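Local coordinates for protein dodecin (Thermus thermophilus, PDB 2UX9) that binds and sequesters flavins such as FMN and FAD, probably as a storage protein, and also binds coenzyme A, as a hollow sphere of twelve identical subunits, at residues Glu43-Ile48 with Gln57-Val62. The protein carries 1 engineered substitution. Residues are numbered along the deposited sequence; the frame is centred on the assembly and turned at random.
Sequences EIRGTI and QVVLEV. With FMN (flavin mononucleotide), chain H; FMN (flavin mononucleotide), chain B.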
loop_
_atom_site.group_PDB
_atom_site.type_symbol
_atom_site.label_atom_id
_atom_site.label_comp_id
_atom_site.label_asym_id
_atom_site.label_seq_id
_atom_site.Cartn_x
_atom_site.Cartn_y
_atom_site.Cartn_z
ATOM N N GLU C 43 -2.696 -7.821 -10.611
ATOM C CA GLU C 43 -1.375 -7.639 -11.206
ATOM C C GLU C 43 -1.407 -7.933 -12.682
ATOM O O GLU C 43 -2.140 -8.803 -13.107
ATOM C CB GLU C 43 -0.374 -8.670 -10.663
ATOM C CG GLU C 43 -0.265 -8.821 -9.205
ATOM C CD GLU C 43 0.933 -9.657 -8.870
ATOM O OE1 GLU C 43 2.027 -9.309 -9.361
ATOM O OE2 GLU C 43 0.753 -10.639 -8.143
ATOM N N ILE C 44 -0.534 -7.271 -13.438
ATOM C CA ILE C 44 -0.212 -7.647 -14.810
ATOM C C ILE C 44 1.286 -7.938 -14.861
ATOM O O ILE C 44 2.096 -7.107 -14.486
ATOM C CB ILE C 44 -0.576 -6.530 -15.815
ATOM C CG1 ILE C 44 -2.082 -6.247 -15.779
ATOM C CG2 ILE C 44 -0.122 -6.905 -17.224
ATOM C CD1 ILE C 44 -2.452 -4.942 -16.484
ATOM N N ARG C 45 1.625 -9.134 -15.304
ATOM C CA ARG C 45 2.998 -9.619 -15.376
ATOM C C ARG C 45 3.146 -10.344 -16.710
ATOM O O ARG C 45 2.193 -10.447 -17.482
ATOM C CB ARG C 45 3.294 -10.619 -14.242
ATOM C CG ARG C 45 2.940 -10.185 -12.826
ATOM C CD ARG C 45 3.079 -11.338 -11.841
ATOM N NE ARG C 45 4.474 -11.713 -11.621
ATOM C CZ ARG C 45 5.299 -11.103 -10.771
ATOM N NH1 ARG C 45 4.882 -10.107 -10.005
ATOM N NH2 ARG C 45 6.557 -11.505 -10.661
ATOM N N GLY C 46 4.328 -10.858 -16.996
ATOM C CA GLY C 46 4.462 -11.703 -18.166
ATOM C C GLY C 46 5.858 -12.223 -18.343
ATOM O O GLY C 46 6.783 -11.867 -17.612
ATOM N N THR C 47 6.005 -13.083 -19.328
ATOM C CA THR C 47 7.303 -13.617 -19.684
ATOM C C THR C 47 7.813 -12.974 -20.963
ATOM O O THR C 47 7.042 -12.407 -21.745
ATOM C CB THR C 47 7.236 -15.130 -19.853
ATOM O OG1 THR C 47 6.246 -15.448 -20.832
ATOM C CG2 THR C 47 6.877 -15.762 -18.544
ATOM N N ILE C 48 9.125 -13.065 -21.151
ATOM C CA ILE C 48 9.820 -12.453 -22.282
ATOM C C ILE C 48 10.504 -13.536 -23.108
ATOM O O ILE C 48 11.100 -14.475 -22.564
ATOM C CB ILE C 48 10.869 -11.421 -21.809
ATOM C CG1 ILE C 48 10.217 -10.386 -20.895
ATOM C CG2 ILE C 48 11.553 -10.746 -23.018
ATOM C CD1 ILE C 48 11.179 -9.419 -20.279
ATOM N N GLN C 57 0.316 -12.302 -18.492
ATOM C CA GLN C 57 -0.225 -13.010 -17.342
ATOM C C GLN C 57 -0.987 -12.016 -16.479
ATOM O O GLN C 57 -0.392 -11.082 -15.941
ATOM C CB GLN C 57 0.915 -13.649 -16.544
ATOM C CG GLN C 57 1.739 -14.660 -17.347
ATOM C CD GLN C 57 3.006 -15.089 -16.645
ATOM O OE1 GLN C 57 3.539 -14.341 -15.833
ATOM N NE2 GLN C 57 3.505 -16.294 -16.959
ATOM N N VAL C 58 -2.299 -12.178 -16.374
ATOM C CA VAL C 58 -3.112 -11.232 -15.630
ATOM C C VAL C 58 -3.653 -11.946 -14.403
ATOM O O VAL C 58 -4.362 -12.946 -14.523
ATOM C CB VAL C 58 -4.236 -10.680 -16.489
ATOM C CG1 VAL C 58 -5.082 -9.715 -15.678
ATOM C CG2 VAL C 58 -3.657 -9.986 -17.712
ATOM N N VAL C 59 -3.267 -11.453 -13.233
ATOM C CA VAL C 59 -3.683 -12.010 -11.964
ATOM C C VAL C 59 -4.954 -11.293 -11.583
ATOM O O VAL C 59 -4.961 -10.071 -11.493
ATOM C CB VAL C 59 -2.623 -11.781 -10.879
ATOM C CG1 VAL C 59 -3.069 -12.421 -9.538
ATOM C CG2 VAL C 59 -1.252 -12.304 -11.336
ATOM N N LEU C 60 -6.041 -12.033 -11.392
ATOM C CA LEU C 60 -7.294 -11.394 -11.063
ATOM C C LEU C 60 -8.079 -12.146 -10.014
ATOM O O LEU C 60 -7.956 -13.359 -9.866
ATOM C CB LEU C 60 -8.135 -11.136 -12.319
ATOM C CG LEU C 60 -8.636 -12.334 -13.123
ATOM C CD1 LEU C 60 -9.552 -11.902 -14.274
ATOM C CD2 LEU C 60 -7.503 -13.178 -13.669
ATOM N N GLU C 61 -8.852 -11.396 -9.250
ATOM C CA GLU C 61 -9.851 -11.938 -8.335
ATOM C C GLU C 61 -11.170 -12.026 -9.074
ATOM O O GLU C 61 -11.535 -11.086 -9.788
ATOM C CB GLU C 61 -10.027 -11.009 -7.137
ATOM C CG GLU C 61 -8.786 -10.858 -6.265
ATOM C CD GLU C 61 -8.608 -11.999 -5.289
ATOM O OE1 GLU C 61 -7.568 -12.029 -4.606
ATOM O OE2 GLU C 61 -9.504 -12.865 -5.197
ATOM N N VAL C 62 -11.878 -13.130 -8.898
ATOM C CA VAL C 62 -13.167 -13.321 -9.528
ATOM C C VAL C 62 -14.180 -13.542 -8.407
ATOM O O VAL C 62 -13.992 -14.425 -7.560
ATOM C CB VAL C 62 -13.112 -14.514 -10.486
ATOM C CG1 VAL C 62 -14.439 -14.741 -11.100
ATOM C CG2 VAL C 62 -12.034 -14.272 -11.575
HETATM N N1 FMN H . 7.913 -16.357 -14.633
HETATM C C2 FMN H . 6.666 -16.115 -15.125
HETATM O O2 FMN H . 6.235 -16.847 -16.000
HETATM N N3 FMN H . 5.899 -15.086 -14.616
HETATM C C4 FMN H . 6.382 -14.285 -13.603
HETATM O O4 FMN H . 5.869 -13.173 -13.461
HETATM C C4A FMN H . 7.646 -14.544 -13.093
HETATM N N5 FMN H . 8.135 -13.792 -12.049
HETATM C C5A FMN H . 9.389 -14.039 -11.539
HETATM C C6 FMN H . 9.859 -13.251 -10.492
HETATM C C7 FMN H . 11.127 -13.474 -9.960
HETATM C C7M FMN H . 11.525 -12.748 -8.710
HETATM C C8 FMN H . 11.920 -14.494 -10.495
HETATM C C8M FMN H . 13.329 -14.718 -10.024
HETATM C C9 FMN H . 11.442 -15.287 -11.529
HETATM C C9A FMN H . 10.175 -15.062 -12.064
HETATM N N10 FMN H . 9.677 -15.836 -13.120
HETATM C C10 FMN H . 8.408 -15.584 -13.608
HETATM C "C1'" FMN H . 10.524 -16.896 -13.794
HETATM C "C2'" FMN H . 11.577 -16.272 -14.711
HETATM O "O2'" FMN H . 10.948 -15.606 -15.786
HETATM C "C3'" FMN H . 12.552 -17.302 -15.283
HETATM O "O3'" FMN H . 11.854 -18.249 -16.065
HETATM C "C4'" FMN H . 13.347 -18.026 -14.203
HETATM O "O4'" FMN H . 13.832 -17.100 -13.254
HETATM C "C5'" FMN H . 14.525 -18.785 -14.804
HETATM O "O5'" FMN H . 15.324 -17.850 -15.499
HETATM P P FMN H . 16.727 -18.278 -16.136
HETATM O O1P FMN H . 17.222 -17.085 -16.923
HETATM O O2P FMN H . 17.717 -18.624 -15.046
HETATM O O3P FMN H . 16.522 -19.463 -17.051
HETATM N N1 FMN B . 8.599 -18.410 -11.464
HETATM C C2 FMN B . 9.599 -18.132 -10.583
HETATM O O2 FMN B . 10.659 -18.724 -10.701
HETATM N N3 FMN B . 9.424 -17.176 -9.601
HETATM C C4 FMN B . 8.233 -16.488 -9.497
HETATM O O4 FMN B . 7.970 -15.966 -8.412
HETATM C C4A FMN B . 7.223 -16.762 -10.406
HETATM N N5 FMN B . 6.041 -16.057 -10.357
HETATM C C5A FMN B . 5.032 -16.323 -11.253
HETATM C C6 FMN B . 3.844 -15.601 -11.166
HETATM C C7 FMN B . 2.803 -15.855 -12.056
HETATM C C7M FMN B . 1.621 -14.932 -12.067
HETATM C C8 FMN B . 2.964 -16.845 -13.030
HETATM C C8M FMN B . 1.841 -17.225 -13.953
HETATM C C9 FMN B . 4.155 -17.553 -13.123
HETATM C C9A FMN B . 5.196 -17.302 -12.230
HETATM N N10 FMN B . 6.400 -18.016 -12.290
HETATM C C10 FMN B . 7.410 -17.721 -11.392
HETATM C "C1'" FMN B . 6.599 -19.156 -13.267
HETATM C "C2'" FMN B . 5.845 -20.411 -12.824
HETATM O "O2'" FMN B . 6.391 -20.900 -11.618
HETATM C "C3'" FMN B . 5.891 -21.530 -13.866
HETATM O "O3'" FMN B . 7.227 -21.928 -14.092
HETATM C "C4'" FMN B . 5.250 -21.131 -15.191
HETATM O "O4'" FMN B . 4.018 -20.483 -14.957
HETATM C "C5'" FMN B . 5.012 -22.351 -16.074
HETATM O "O5'" FMN B . 4.195 -23.248 -15.350
HETATM P P FMN B . 3.626 -24.578 -16.032
HETATM O O1P FMN B . 2.936 -25.360 -14.937
HETATM O O2P FMN B . 2.636 -24.230 -17.121
HETATM O O3P FMN B . 4.774 -25.377 -16.608
#
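Arg45 and Gln57 lie on one face of an antiparallel beta hairpin, and with CG anti to the carbonyl carbon (chi1 -51° and -60°) both chains run out toward bound FMN. Strands 36-49 and 52-65 form this hairpin of the dodecin fold. Arg45 and Gln57 are a hydrogen-bonded pair: Arg45 N reaches Gln57 O at 2.9 Å, and Gln57 N reaches Arg45 O at 2.8 Å. The Gln57 chain runs extended to the pyrimidine end of one flavin. There Gln57 OE1 accepts the N-H of N3 of the chain H FMN at 2.8 Å; a bond from Gln57 NE2 to O2 is less certain. The Arg45 chain bends at chi3 (70°) and brings its guanidinium edge to the same flavin. Arg45 NE donates to O4 of the chain H FMN at 2.7 Å, and Arg45 NH2 to its N5 at 3.1 Å. Arg45 NH1 makes a salt bridge with Glu43 OE1 at 3.0 Å, nearly in plane, which helps fix the guanidinium's rotation. A methionine in place of Arg45 would probably leave FMN O4 and N5 without these donors and Glu43 OE1 without its arginine partner. Ile44 and Val58 point to the opposite face, where helix 18-32 covers them. Arg45 to Thr47 also pair with a strand of a neighbouring subunit. Glu43 and Val59 lie side by side, and Val59 CG2 also touches the C7M methyl of the chain B FMN at 4.0 Å.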